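Local coordinates for protein inorganic pyrophosphatase (Neisseria gonorrhoeae, PDB 5TEA) that probably catalyses the magnesium-dependent hydrolysis of inorganic pyrophosphate to two phosphate ions, at residues H149-D152 and T158-V161; V111-V116 and K171-E176; K130-L135 and E162-A167; V29-A34 and A47-D52; V81-E86 and L95-I100. One frame throughout, in Å; residues are numbered along the deposited sequence.

Contact 1 of 5, residues H149-D152 and T158-V161; sequences HYKD and TTKV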
# COMPACT_ATOMS: atom_id res chain seq x y z
N HIS B 149 -15.20 16.69 -14.38
CA HIS B 149 -16.01 15.50 -14.56
C HIS B 149 -16.38 14.74 -13.28
O HIS B 149 -17.10 13.73 -13.37
CB HIS B 149 -15.29 14.54 -15.51
CG HIS B 149 -15.19 15.05 -16.91
ND1 HIS B 149 -16.24 14.97 -17.80
CD2 HIS B 149 -14.19 15.68 -17.57
CE1 HIS B 149 -15.88 15.51 -18.95
NE2 HIS B 149 -14.64 15.95 -18.84
N TYR B 150 -15.94 15.19 -12.10
CA TYR B 150 -16.05 14.30 -10.94
C TYR B 150 -17.47 14.14 -10.43
O TYR B 150 -17.74 13.20 -9.67
CB TYR B 150 -15.14 14.78 -9.81
CG TYR B 150 -15.61 16.01 -9.08
CD1 TYR B 150 -15.54 17.27 -9.67
CD2 TYR B 150 -16.10 15.92 -7.78
CE1 TYR B 150 -15.96 18.40 -8.99
CE2 TYR B 150 -16.52 17.05 -7.09
CZ TYR B 150 -16.45 18.28 -7.70
OH TYR B 150 -16.87 19.40 -7.02
N LYS B 151 -18.41 14.98 -10.87
CA LYS B 151 -19.81 14.77 -10.54
C LYS B 151 -20.61 14.18 -11.71
O LYS B 151 -21.84 14.17 -11.66
CB LYS B 151 -20.45 16.09 -10.09
CG LYS B 151 -19.87 16.64 -8.78
CD LYS B 151 -20.54 17.94 -8.40
CE LYS B 151 -20.20 18.37 -6.98
NZ LYS B 151 -20.99 17.61 -5.96
N ASP B 152 -19.93 13.68 -12.74
CA ASP B 152 -20.65 13.28 -13.95
C ASP B 152 -21.65 12.15 -13.72
O ASP B 152 -22.57 12.00 -14.52
CB ASP B 152 -19.69 12.85 -15.05
CG ASP B 152 -19.21 14.01 -15.87
OD1 ASP B 152 -19.47 15.16 -15.44
OD2 ASP B 152 -18.57 13.79 -16.92
N THR B 158 -23.05 22.95 -13.10
CA THR B 158 -21.76 23.11 -13.75
C THR B 158 -20.64 22.62 -12.84
O THR B 158 -20.70 22.78 -11.62
CB THR B 158 -21.55 24.59 -14.11
OG1 THR B 158 -22.45 24.95 -15.18
CG2 THR B 158 -20.11 24.85 -14.53
N THR B 159 -19.67 21.93 -13.45
CA THR B 159 -18.34 21.69 -12.87
C THR B 159 -17.37 22.10 -13.97
O THR B 159 -17.14 21.32 -14.90
CB THR B 159 -18.12 20.22 -12.45
OG1 THR B 159 -18.35 19.35 -13.58
CG2 THR B 159 -19.06 19.82 -11.31
N LYS B 160 -16.81 23.31 -13.90
CA LYS B 160 -16.05 23.84 -15.02
C LYS B 160 -14.82 24.57 -14.54
O LYS B 160 -14.92 25.57 -13.82
CB LYS B 160 -16.89 24.78 -15.88
CG LYS B 160 -16.15 25.34 -17.08
CD LYS B 160 -15.55 24.22 -17.92
CE LYS B 160 -14.98 24.74 -19.24
NZ LYS B 160 -14.31 23.64 -20.01
N VAL B 161 -13.66 24.09 -14.98
CA VAL B 161 -12.41 24.83 -14.81
C VAL B 161 -12.34 25.91 -15.88
O VAL B 161 -12.29 25.61 -17.08
CB VAL B 161 -11.19 23.90 -14.89
CG1 VAL B 161 -9.90 24.73 -14.79
CG2 VAL B 161 -11.27 22.81 -13.78
O HOH W 1 -18.79 16.72 -13.14

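Contact 2 of 5, residues V111-V116 and K171-E176; sequences VDDKIV and KKVIKE. With CA (calcium ion), chain I.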
# COMPACT_ATOMS: atom_id res chain seq x y z
N VAL B 111 -18.78 30.55 -7.76
CA VAL B 111 -17.33 30.53 -7.83
C VAL B 111 -16.81 29.62 -6.73
O VAL B 111 -17.23 29.72 -5.57
CB VAL B 111 -16.76 31.95 -7.70
CG1 VAL B 111 -15.22 31.92 -7.66
CG2 VAL B 111 -17.27 32.84 -8.84
N ASP B 112 -15.89 28.72 -7.08
CA ASP B 112 -15.32 27.79 -6.10
C ASP B 112 -13.84 27.55 -6.44
O ASP B 112 -13.40 26.42 -6.68
CB ASP B 112 -16.10 26.48 -6.08
CG ASP B 112 -15.75 25.61 -4.89
OD1 ASP B 112 -15.28 26.15 -3.87
OD2 ASP B 112 -15.93 24.38 -4.97
N ASP B 113 -13.07 28.63 -6.46
CA ASP B 113 -11.66 28.57 -6.85
C ASP B 113 -10.87 27.71 -5.88
O ASP B 113 -11.21 27.58 -4.71
CB ASP B 113 -11.04 29.97 -6.89
CG ASP B 113 -11.69 30.88 -7.91
OD1 ASP B 113 -12.24 30.37 -8.91
OD2 ASP B 113 -11.64 32.13 -7.72
N LYS B 114 -9.75 27.16 -6.38
CA LYS B 114 -8.88 26.31 -5.58
C LYS B 114 -7.44 26.77 -5.76
O LYS B 114 -6.94 26.83 -6.89
CB LYS B 114 -9.08 24.84 -5.96
CG LYS B 114 -10.58 24.50 -6.03
CD LYS B 114 -10.90 23.05 -5.83
CE LYS B 114 -12.37 22.80 -6.15
NZ LYS B 114 -13.26 23.56 -5.24
N ILE B 115 -6.80 27.13 -4.66
CA ILE B 115 -5.41 27.60 -4.69
C ILE B 115 -4.51 26.40 -4.86
O ILE B 115 -4.71 25.37 -4.20
CB ILE B 115 -5.07 28.35 -3.39
CG1 ILE B 115 -6.16 29.40 -3.07
CG2 ILE B 115 -3.70 29.03 -3.48
CD1 ILE B 115 -6.31 30.44 -4.20
N VAL B 116 -3.54 26.49 -5.78
CA VAL B 116 -2.59 25.40 -6.02
C VAL B 116 -1.34 25.67 -5.20
O VAL B 116 -0.77 26.77 -5.28
CB VAL B 116 -2.26 25.25 -7.52
CG1 VAL B 116 -1.41 24.00 -7.73
CG2 VAL B 116 -3.53 25.21 -8.36
N LYS B 171 -3.08 35.11 -5.08
CA LYS B 171 -3.03 35.96 -3.90
C LYS B 171 -4.24 36.89 -3.82
O LYS B 171 -4.75 37.16 -2.73
CB LYS B 171 -1.75 36.79 -3.90
CG LYS B 171 -0.51 35.98 -3.58
CD LYS B 171 0.74 36.85 -3.70
CE LYS B 171 2.01 36.00 -3.68
NZ LYS B 171 3.21 36.84 -3.96
N LYS B 172 -4.68 37.41 -4.96
CA LYS B 172 -5.84 38.29 -4.93
C LYS B 172 -7.07 37.53 -4.46
O LYS B 172 -7.86 38.04 -3.65
CB LYS B 172 -6.06 38.89 -6.32
CG LYS B 172 -7.26 39.82 -6.40
CD LYS B 172 -7.41 40.40 -7.80
CE LYS B 172 -7.66 39.29 -8.82
NZ LYS B 172 -8.87 38.48 -8.49
N VAL B 173 -7.24 36.30 -4.94
CA VAL B 173 -8.35 35.45 -4.50
C VAL B 173 -8.28 35.21 -2.99
O VAL B 173 -9.28 35.34 -2.28
CB VAL B 173 -8.35 34.12 -5.28
CG1 VAL B 173 -9.37 33.12 -4.68
CG2 VAL B 173 -8.62 34.38 -6.76
N ILE B 174 -7.09 34.89 -2.48
CA ILE B 174 -6.92 34.67 -1.05
C ILE B 174 -7.29 35.93 -0.27
O ILE B 174 -8.05 35.87 0.71
CB ILE B 174 -5.48 34.21 -0.72
CG1 ILE B 174 -5.22 32.83 -1.34
CG2 ILE B 174 -5.28 34.14 0.77
CD1 ILE B 174 -3.71 32.42 -1.36
N LYS B 175 -6.77 37.09 -0.69
CA LYS B 175 -7.05 38.32 0.03
C LYS B 175 -8.54 38.67 0.02
O LYS B 175 -9.08 39.19 1.00
CB LYS B 175 -6.22 39.47 -0.54
CG LYS B 175 -4.73 39.34 -0.22
CD LYS B 175 -3.95 40.52 -0.74
CE LYS B 175 -2.87 40.91 0.24
NZ LYS B 175 -2.08 42.09 -0.20
N GLU B 176 -9.22 38.40 -1.09
CA GLU B 176 -10.67 38.60 -1.13
C GLU B 176 -11.38 37.69 -0.14
O GLU B 176 -12.37 38.09 0.48
CB GLU B 176 -11.19 38.37 -2.55
CG GLU B 176 -10.80 39.46 -3.54
CD GLU B 176 -11.05 39.06 -4.99
OE1 GLU B 176 -11.41 37.89 -5.24
OE2 GLU B 176 -10.87 39.92 -5.88
CA CA I . -14.70 26.41 -1.70
O HOH W 2 -12.83 27.59 -2.63
O HOH W 3 -15.15 24.47 -1.74

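Contact 3 of 5, residues K130-L135 and E162-A167; sequences KTLSDL and ESWGGA. Unlike the reference sequence in segment 162-167: Gly166 (reference Asp).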
# COMPACT_ATOMS: atom_id res chain seq x y z
N LYS B 130 7.78 26.24 -8.26
CA LYS B 130 7.41 27.57 -7.82
C LYS B 130 6.29 28.19 -8.63
O LYS B 130 5.66 29.14 -8.15
CB LYS B 130 8.63 28.50 -7.83
CG LYS B 130 9.69 28.08 -6.79
CD LYS B 130 10.88 29.03 -6.70
CE LYS B 130 11.85 28.56 -5.61
NZ LYS B 130 13.12 29.36 -5.58
N THR B 131 6.04 27.69 -9.84
CA THR B 131 4.96 28.16 -10.71
C THR B 131 4.23 26.96 -11.27
O THR B 131 4.73 25.84 -11.23
CB THR B 131 5.49 29.00 -11.88
OG1 THR B 131 6.26 28.16 -12.74
CG2 THR B 131 6.34 30.15 -11.38
N LEU B 132 3.05 27.19 -11.86
CA LEU B 132 2.32 26.09 -12.48
C LEU B 132 3.11 25.49 -13.64
O LEU B 132 3.06 24.28 -13.87
CB LEU B 132 0.95 26.57 -12.98
CG LEU B 132 -0.13 26.87 -11.93
CD1 LEU B 132 -1.40 27.33 -12.61
CD2 LEU B 132 -0.41 25.68 -11.06
N SER B 133 3.81 26.33 -14.41
CA SER B 133 4.58 25.86 -15.55
C SER B 133 5.73 24.95 -15.14
O SER B 133 6.30 24.25 -15.99
CB SER B 133 5.12 27.05 -16.34
OG SER B 133 6.24 27.58 -15.65
N ASP B 134 6.12 24.96 -13.85
CA ASP B 134 7.16 24.04 -13.39
C ASP B 134 6.64 22.61 -13.29
O ASP B 134 7.42 21.66 -13.37
CB ASP B 134 7.70 24.46 -12.02
CG ASP B 134 8.49 25.75 -12.07
OD1 ASP B 134 8.93 26.14 -13.19
OD2 ASP B 134 8.65 26.36 -11.00
N LEU B 135 5.33 22.45 -13.09
CA LEU B 135 4.73 21.11 -13.03
C LEU B 135 4.66 20.51 -14.43
O LEU B 135 4.60 21.23 -15.42
CB LEU B 135 3.32 21.20 -12.44
CG LEU B 135 3.16 21.75 -11.03
CD1 LEU B 135 1.68 21.86 -10.67
CD2 LEU B 135 3.88 20.84 -10.06
N GLU B 162 -12.35 27.18 -15.45
CA GLU B 162 -12.44 28.31 -16.36
C GLU B 162 -11.08 28.77 -16.86
O GLU B 162 -10.98 29.22 -18.01
CB GLU B 162 -13.12 29.49 -15.66
CG GLU B 162 -14.51 29.18 -15.13
CD GLU B 162 -15.56 29.08 -16.23
OE1 GLU B 162 -15.21 29.17 -17.42
OE2 GLU B 162 -16.75 28.92 -15.90
N SER B 163 -10.05 28.64 -16.03
CA SER B 163 -8.70 29.07 -16.38
C SER B 163 -7.77 28.66 -15.26
O SER B 163 -8.20 28.29 -14.16
CB SER B 163 -8.61 30.58 -16.59
OG SER B 163 -8.79 31.27 -15.36
N TRP B 164 -6.48 28.74 -15.56
CA TRP B 164 -5.41 28.52 -14.59
C TRP B 164 -4.70 29.85 -14.41
O TRP B 164 -4.25 30.44 -15.39
CB TRP B 164 -4.45 27.44 -15.08
CG TRP B 164 -5.07 26.09 -15.09
CD1 TRP B 164 -5.65 25.47 -16.16
CD2 TRP B 164 -5.15 25.18 -14.00
NE1 TRP B 164 -6.08 24.21 -15.79
CE2 TRP B 164 -5.80 24.01 -14.47
CE3 TRP B 164 -4.76 25.23 -12.66
CZ2 TRP B 164 -6.04 22.92 -13.66
CZ3 TRP B 164 -5.00 24.14 -11.85
CH2 TRP B 164 -5.63 23.00 -12.35
N GLY B 165 -4.63 30.32 -13.16
CA GLY B 165 -4.06 31.62 -12.87
C GLY B 165 -2.73 31.48 -12.16
O GLY B 165 -2.46 30.44 -11.55
N GLY B 166 -1.89 32.52 -12.22
CA GLY B 166 -0.60 32.47 -11.57
C GLY B 166 -0.71 32.84 -10.10
O GLY B 166 -1.80 33.04 -9.56
N ALA B 167 0.45 32.94 -9.44
CA ALA B 167 0.45 33.14 -8.00
C ALA B 167 -0.09 34.51 -7.61
O ALA B 167 -0.69 34.66 -6.54
CB ALA B 167 1.86 32.95 -7.43

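Contact 4 of 5, residues V29-A34 and A47-D52; sequences VNEIPA and AAFQLD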
# COMPACT_ATOMS: atom_id res chain seq x y z
N VAL B 29 -4.46 23.52 5.87
CA VAL B 29 -4.87 22.35 6.63
C VAL B 29 -5.32 21.28 5.64
O VAL B 29 -6.18 21.53 4.80
CB VAL B 29 -5.99 22.69 7.64
CG1 VAL B 29 -6.56 21.42 8.28
CG2 VAL B 29 -5.45 23.63 8.72
N ASN B 30 -4.72 20.08 5.72
CA ASN B 30 -5.03 19.02 4.77
C ASN B 30 -6.27 18.26 5.21
O ASN B 30 -6.38 17.84 6.38
CB ASN B 30 -3.87 18.04 4.60
CG ASN B 30 -4.05 17.12 3.40
OD1 ASN B 30 -4.18 17.59 2.27
ND2 ASN B 30 -4.07 15.81 3.64
N GLU B 31 -7.21 18.06 4.28
CA GLU B 31 -8.40 17.25 4.57
C GLU B 31 -8.39 15.87 3.92
O GLU B 31 -8.83 14.91 4.55
CB GLU B 31 -9.67 17.98 4.12
CG GLU B 31 -9.92 19.31 4.82
CD GLU B 31 -10.83 20.22 4.02
OE1 GLU B 31 -11.91 20.57 4.52
OE2 GLU B 31 -10.45 20.60 2.89
N ILE B 32 -7.93 15.76 2.67
CA ILE B 32 -8.07 14.52 1.91
C ILE B 32 -6.70 14.14 1.35
O ILE B 32 -6.10 14.91 0.60
CB ILE B 32 -9.06 14.66 0.74
CG1 ILE B 32 -10.44 15.12 1.23
CG2 ILE B 32 -9.19 13.30 0.03
CD1 ILE B 32 -11.42 15.44 0.05
N PRO B 33 -6.20 12.94 1.64
CA PRO B 33 -4.99 12.46 0.95
C PRO B 33 -5.21 12.28 -0.54
O PRO B 33 -6.26 11.80 -0.97
CB PRO B 33 -4.71 11.11 1.62
CG PRO B 33 -5.56 11.11 2.89
CD PRO B 33 -6.75 11.92 2.56
N ALA B 34 -4.20 12.65 -1.32
CA ALA B 34 -4.22 12.32 -2.74
C ALA B 34 -4.47 10.83 -2.92
O ALA B 34 -3.95 10.02 -2.16
CB ALA B 34 -2.88 12.68 -3.39
N ALA B 47 -15.53 21.44 14.82
CA ALA B 47 -14.07 21.38 14.88
C ALA B 47 -13.59 19.93 14.83
O ALA B 47 -12.89 19.45 15.72
CB ALA B 47 -13.53 22.10 16.12
N ALA B 48 -13.97 19.25 13.75
CA ALA B 48 -13.58 17.86 13.54
C ALA B 48 -13.73 17.54 12.06
O ALA B 48 -14.45 18.22 11.33
CB ALA B 48 -14.42 16.92 14.41
N PHE B 49 -13.01 16.50 11.63
CA PHE B 49 -13.01 16.11 10.23
C PHE B 49 -14.13 15.10 9.99
O PHE B 49 -14.25 14.10 10.72
CB PHE B 49 -11.67 15.51 9.81
CG PHE B 49 -10.56 16.51 9.80
CD1 PHE B 49 -10.35 17.31 8.69
CD2 PHE B 49 -9.75 16.68 10.90
CE1 PHE B 49 -9.34 18.26 8.68
CE2 PHE B 49 -8.73 17.63 10.90
CZ PHE B 49 -8.52 18.41 9.78
N GLN B 50 -14.94 15.36 8.98
CA GLN B 50 -16.14 14.56 8.72
C GLN B 50 -16.01 13.89 7.37
O GLN B 50 -15.70 14.54 6.37
CB GLN B 50 -17.38 15.45 8.74
CG GLN B 50 -18.66 14.69 8.41
CD GLN B 50 -19.87 15.56 8.56
OE1 GLN B 50 -19.75 16.75 8.87
NE2 GLN B 50 -21.06 14.98 8.35
N LEU B 51 -16.29 12.59 7.32
CA LEU B 51 -16.47 11.93 6.03
C LEU B 51 -17.88 12.24 5.54
O LEU B 51 -18.86 11.64 6.00
CB LEU B 51 -16.25 10.42 6.13
CG LEU B 51 -16.34 9.80 4.73
CD1 LEU B 51 -15.22 8.83 4.49
CD2 LEU B 51 -17.68 9.10 4.49
N ASP B 52 -17.98 13.17 4.59
CA ASP B 52 -19.29 13.54 4.04
C ASP B 52 -19.89 12.39 3.24
O ASP B 52 -21.09 12.13 3.33
CB ASP B 52 -19.18 14.78 3.16
CG ASP B 52 -18.88 16.04 3.94
OD1 ASP B 52 -19.12 16.05 5.16
OD2 ASP B 52 -18.40 17.01 3.32

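Contact 5 of 5, residues V81-E86 and L95-I100; sequences VLLVTE and LEARVI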
# COMPACT_ATOMS: atom_id res chain seq x y z
N VAL B 81 -7.81 24.18 -1.29
CA VAL B 81 -6.40 24.08 -1.67
C VAL B 81 -6.16 22.74 -2.34
O VAL B 81 -6.55 21.69 -1.81
CB VAL B 81 -5.46 24.22 -0.46
CG1 VAL B 81 -3.99 24.03 -0.89
CG2 VAL B 81 -5.64 25.58 0.21
N LEU B 82 -5.51 22.77 -3.51
CA LEU B 82 -4.91 21.61 -4.15
C LEU B 82 -3.43 21.60 -3.78
O LEU B 82 -2.67 22.45 -4.25
CB LEU B 82 -5.12 21.67 -5.67
CG LEU B 82 -6.57 21.91 -6.11
CD1 LEU B 82 -6.69 21.89 -7.63
CD2 LEU B 82 -7.51 20.85 -5.49
N LEU B 83 -3.02 20.66 -2.93
CA LEU B 83 -1.66 20.58 -2.43
C LEU B 83 -0.97 19.40 -3.10
O LEU B 83 -1.38 18.25 -2.90
CB LEU B 83 -1.63 20.43 -0.91
CG LEU B 83 -0.24 20.28 -0.30
CD1 LEU B 83 0.48 21.63 -0.30
CD2 LEU B 83 -0.34 19.70 1.11
N VAL B 84 0.05 19.69 -3.90
CA VAL B 84 0.71 18.69 -4.73
C VAL B 84 1.94 18.16 -3.99
O VAL B 84 2.82 18.94 -3.61
CB VAL B 84 1.09 19.27 -6.10
CG1 VAL B 84 1.89 18.25 -6.93
CG2 VAL B 84 -0.18 19.75 -6.84
N THR B 85 1.99 16.85 -3.78
CA THR B 85 3.14 16.18 -3.19
C THR B 85 3.39 14.89 -3.96
O THR B 85 2.51 14.38 -4.65
CB THR B 85 2.94 15.82 -1.70
OG1 THR B 85 1.82 14.94 -1.58
CG2 THR B 85 2.72 17.05 -0.82
N GLU B 86 4.59 14.33 -3.78
CA GLU B 86 4.88 13.03 -4.38
C GLU B 86 4.14 11.90 -3.65
O GLU B 86 3.64 10.97 -4.29
CB GLU B 86 6.39 12.78 -4.39
CG GLU B 86 7.15 13.48 -5.54
CD GLU B 86 7.67 14.89 -5.21
OE1 GLU B 86 8.19 15.14 -4.08
OE2 GLU B 86 7.56 15.77 -6.10
N LEU B 95 0.36 22.76 7.43
CA LEU B 95 1.71 23.05 6.95
C LEU B 95 1.78 24.46 6.39
O LEU B 95 0.77 25.04 5.96
CB LEU B 95 2.14 22.05 5.87
CG LEU B 95 1.48 22.20 4.49
CD1 LEU B 95 2.37 21.56 3.43
CD2 LEU B 95 0.09 21.55 4.46
N GLU B 96 2.98 25.00 6.38
CA GLU B 96 3.28 26.17 5.58
C GLU B 96 3.48 25.73 4.14
O GLU B 96 4.24 24.78 3.87
CB GLU B 96 4.53 26.88 6.12
CG GLU B 96 4.31 27.38 7.53
CD GLU B 96 5.44 28.27 8.03
OE1 GLU B 96 6.39 28.51 7.26
OE2 GLU B 96 5.37 28.72 9.20
N ALA B 97 2.79 26.39 3.22
CA ALA B 97 2.78 25.97 1.83
C ALA B 97 3.02 27.16 0.92
O ALA B 97 2.56 28.27 1.19
CB ALA B 97 1.44 25.30 1.46
N ARG B 98 3.73 26.92 -0.18
CA ARG B 98 3.95 27.97 -1.17
C ARG B 98 2.79 27.99 -2.15
O ARG B 98 2.39 26.94 -2.66
CB ARG B 98 5.28 27.76 -1.91
CG ARG B 98 5.40 28.58 -3.19
CD ARG B 98 6.74 28.36 -3.90
NE ARG B 98 7.84 29.04 -3.22
CZ ARG B 98 8.17 30.32 -3.40
NH1 ARG B 98 7.50 31.08 -4.25
NH2 ARG B 98 9.19 30.83 -2.72
N VAL B 99 2.25 29.19 -2.40
CA VAL B 99 1.21 29.41 -3.41
C VAL B 99 1.87 29.43 -4.79
O VAL B 99 2.74 30.28 -5.04
CB VAL B 99 0.48 30.74 -3.15
CG1 VAL B 99 -0.53 31.04 -4.28
CG2 VAL B 99 -0.18 30.75 -1.79
N ILE B 100 1.47 28.54 -5.69
CA ILE B 100 2.04 28.54 -7.03
C ILE B 100 1.04 28.84 -8.14
O ILE B 100 1.46 29.02 -9.29
CB ILE B 100 2.80 27.22 -7.37
CG1 ILE B 100 1.84 26.03 -7.49
CG2 ILE B 100 3.96 26.97 -6.38
CD1 ILE B 100 2.49 24.79 -8.08

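Contact 1 of 5, residues H149-D152 and T158-V161
Thr159 meets Tyr150 and Lys151 through one methyl group. CG2 lies 3.8 Å from Lys151 CD and 4.1 Å from Tyr150 CE1, and it approaches the phenol ring obliquely. The ring is also packed from its own side of the contact, because Lys151 CG sits over one face, offset toward the rim. Lys151 begins by passing the threonine methyl. Its chain then bends at the last torsion (chi4 -79°), and the amine leads away toward Arg53.

The polar part runs through a water. Water 1 accepts from Lys151 N at 2.9 Å. It donates to Asp152 OD1 at 2.9 Å and to Thr159 OG1 at 2.7 Å. The hydroxyl of Thr159 is also hydrogen-bonded to the carbonyl O of Asn148, at the end of the preceding helix. No direct hydrogen bond joins the two segments.

Within 149-152 the chain makes a type I turn, closed by Asp152 N to His149 O at 2.9 Å. A side-chain bond reinforces it: His149 ND1 donates to Asp152 OD2 at 2.8 Å with an angle of 168°. The carboxylate oxygen lies in the imidazole plane. The nitrogen comes from its syn side, 34° out of the carboxylate plane.

Tyr150 is a predicted substrate-binding residue, and so is Arg53, beside Lys151. The turn, the water and the Thr159 methyl probably help hold Tyr150 and Lys151 beside the start of strand 159-165. The closeness of Lys151 to Arg53 is consistent with a pocket made for a highly charged anion.

Contact 2 of 5, residues V111-V116 and K171-E176
Ile115 is the strand residue that reaches helix 167-183. Its CG1 is set anti to the carbonyl carbon (chi1 -49°), and a further turn at chi2 (-60°) brings CD1 against the helix. CD1 rests 3.9 Å from Ile174 CG1 and 4.1 Å from Val173 CG1. The Ile115 and Ile174 side chains run at a slant to one another. The branch methyl Ile115 CG2 also lies 4.0 Å from Ile174 CD1. Ile115 and Val173 slide past each other in opposite directions.

Val173 uses both methyls: CG1 touches Ile115 and Asp113, whereas CG2 touches Asp113 alone, 3.9 Å from its OD2. That carboxylate is buried, and its charge is met by a salt bridge to Lys104, while its other oxygen accepts from Phe105 N.

The C-terminal helix here packs on the Ile115 side of strand 110-119, away from Val116, in the curled sheet that forms the core of family I pyrophosphatases. Ile174 extends the apolar patch to Val21, Ile68 and Leu79.

The residue before Asp113 looks to the metal site. Asp112 OD1 binds the calcium ion at 2.3 Å, in company with Asp73, Asp77, Asp80 and the carbonyl O of Glu78. Water 2 bridges from the calcium to Asp113 O, donating at 2.6 Å. Lys114 NZ forms a salt bridge with Asp112 OD2 at 2.8 Å and is also hydrogen-bonded to Asp80, itself a calcium ligand.

Contact 3 of 5, residues K130-L135 and E162-A167
Leu132 pushes one methyl, CD1, against the strand where Trp164 passes into Gly165. The carbonyl O of Gly165 lies 3.5 Å from CD1, and Trp164 CB is 3.9 Å away. The same methyl comes 4.0 Å from Trp164 CE3, meeting the indole obliquely. The two side chains cross at about a right angle. In Leu132, CD1 is anti to CA across the CB-CG bond (chi2 -180°), which carries it to the strand. Val116 and Ile140 close in on both residues. The contacts across this tight part are van der Waals ones, with one carbonyl among them. The indole NE1 is satisfied by Glu144 of helix 137-149.

The outer side is polar and makes no contact with the strand. There Asp134 OD2 grips the start of its own loop by two bonds. Lys130 N donates at 2.9 Å to the anti lone pair, and Thr131 N at 3.2 Å from above the carboxylate plane. Thr131 OG1 and Ser133 OG, both on exposed residues, share a hydrogen bond of 3.0 Å.

The 3-10 turn 132-134 is thus packed through Leu132 against the end of strand 159-165. This is a strand-to-helix junction: Gly166, a departure from the reference Asp, is the N-cap that leads from the sheet into helix 167-183.

Contact 4 of 5, residues V29-A34 and A47-D52
The strand pieces 29-32 and 48-52, which bring Glu31 and Phe49 opposite each other, run in nearly the same direction, 24° apart with axes 8.9 Å from each other. No backbone bond links them. Phe49 bridges the gap with its ring, whose far corner touches three consecutive residues.

Phe49 CZ lies 3.9 Å from Val29 CG1, which meets the ring edge in its plane. CE1 is 4.0 Å from Glu31 CG, also near the ring plane. Between these two, the carbonyl O of Asn30 comes within 3.8 Å of CE1, at an oblique approach. The ring gets there because its CG is anti to the carbonyl carbon of Phe49 (chi1 -68°). The Trp42 ring packs edge-to-face with Phe49.

The two strands belong to different sheets. Strand 25-32 is part of the curled central sheet, and 48-54 forms an antiparallel hairpin with 38-43. In a classic beta bulge on strand 25-32, Glu31 and Ile32 both face Tyr65.

Glu31 gives only its methylene part to Phe49, and the two side chains cross at about a right angle. Its carboxylate continues to the hairpin, where OE1 accepts from Trp42 N. Asn30 points the other way, and its ND2 donates to Ala90 O. At the outer edge of the hairpin, Gln50 and Leu51 pair in parallel with a strand of a neighbouring subunit.

Contact 5 of 5, residues V81-E86 and L95-I100
Leu83 holds its CG anti to its backbone N (chi1 178°), and a turn at chi2 (74°) spreads its two methyls toward strand 94-107. Leu95 answers with the less common first torsion, its CG placed between the backbone N and the carbonyl carbon (chi1 72°). The two leucines therefore reach toward each other and meet tip to tip.

Leu83 CD2 touches both methyls of Leu95. It lies 3.9 Å from Leu95 CD2 and 4.0 Å from Leu95 CD1. The other branch, Leu83 CD1, is shared: it comes 4.2 Å from Leu95 CD1 and 4.2 Å from Ala97 CB. Leu95 and Ala97 lie two apart on their strand and face the same way. Leu83 thus sits across both of them. These are plain van der Waals contacts between buried side chains.

Strands 80-83 and 94-107 are not paired with each other. Strand 110-119 lies between them, pairing with the first in parallel and with the second antiparallel. Strands 25-32 and 64-67 complete the circuit on the other side, giving the closed five-stranded barrel of family I pyrophosphatases. The contact spans the inside of this barrel. Val81 and Ala97 both pack on Val28.

Leu95 also packs on Pro119. Beyond the chain, it pairs in parallel with a strand of a neighbouring subunit and packs on Leu51 of that subunit. Its backbone therefore serves the hexamer interface, while its side chain also helps fill the barrel. Where strand 80-83 ends, the carbonyl of Leu83 and the hydroxyl of Thr85 are both bonded to Asn64 ND2.

From the N terminus, contact 4 closes first and joins strand 25-32 of the central sheet to the separate hairpin. Contact 5 follows in series and spans strands 80-83 and 94-107. The remaining three are nested and none cross. Contact 2 closes the largest loop, bringing the last helix back to strand 110-119. Inside it lies contact 3, and inside contact 3 lies contact 1, both on strand 159-165. Contacts 2 and 3 touch where Val116 packs on Leu132 and Trp164. Contacts 2 and 5 share backbone pairing of Ile115 with Leu82 and of Val116 with Ile100. Contact 1 touches none of the others, though its segments adjoin those of contact 3.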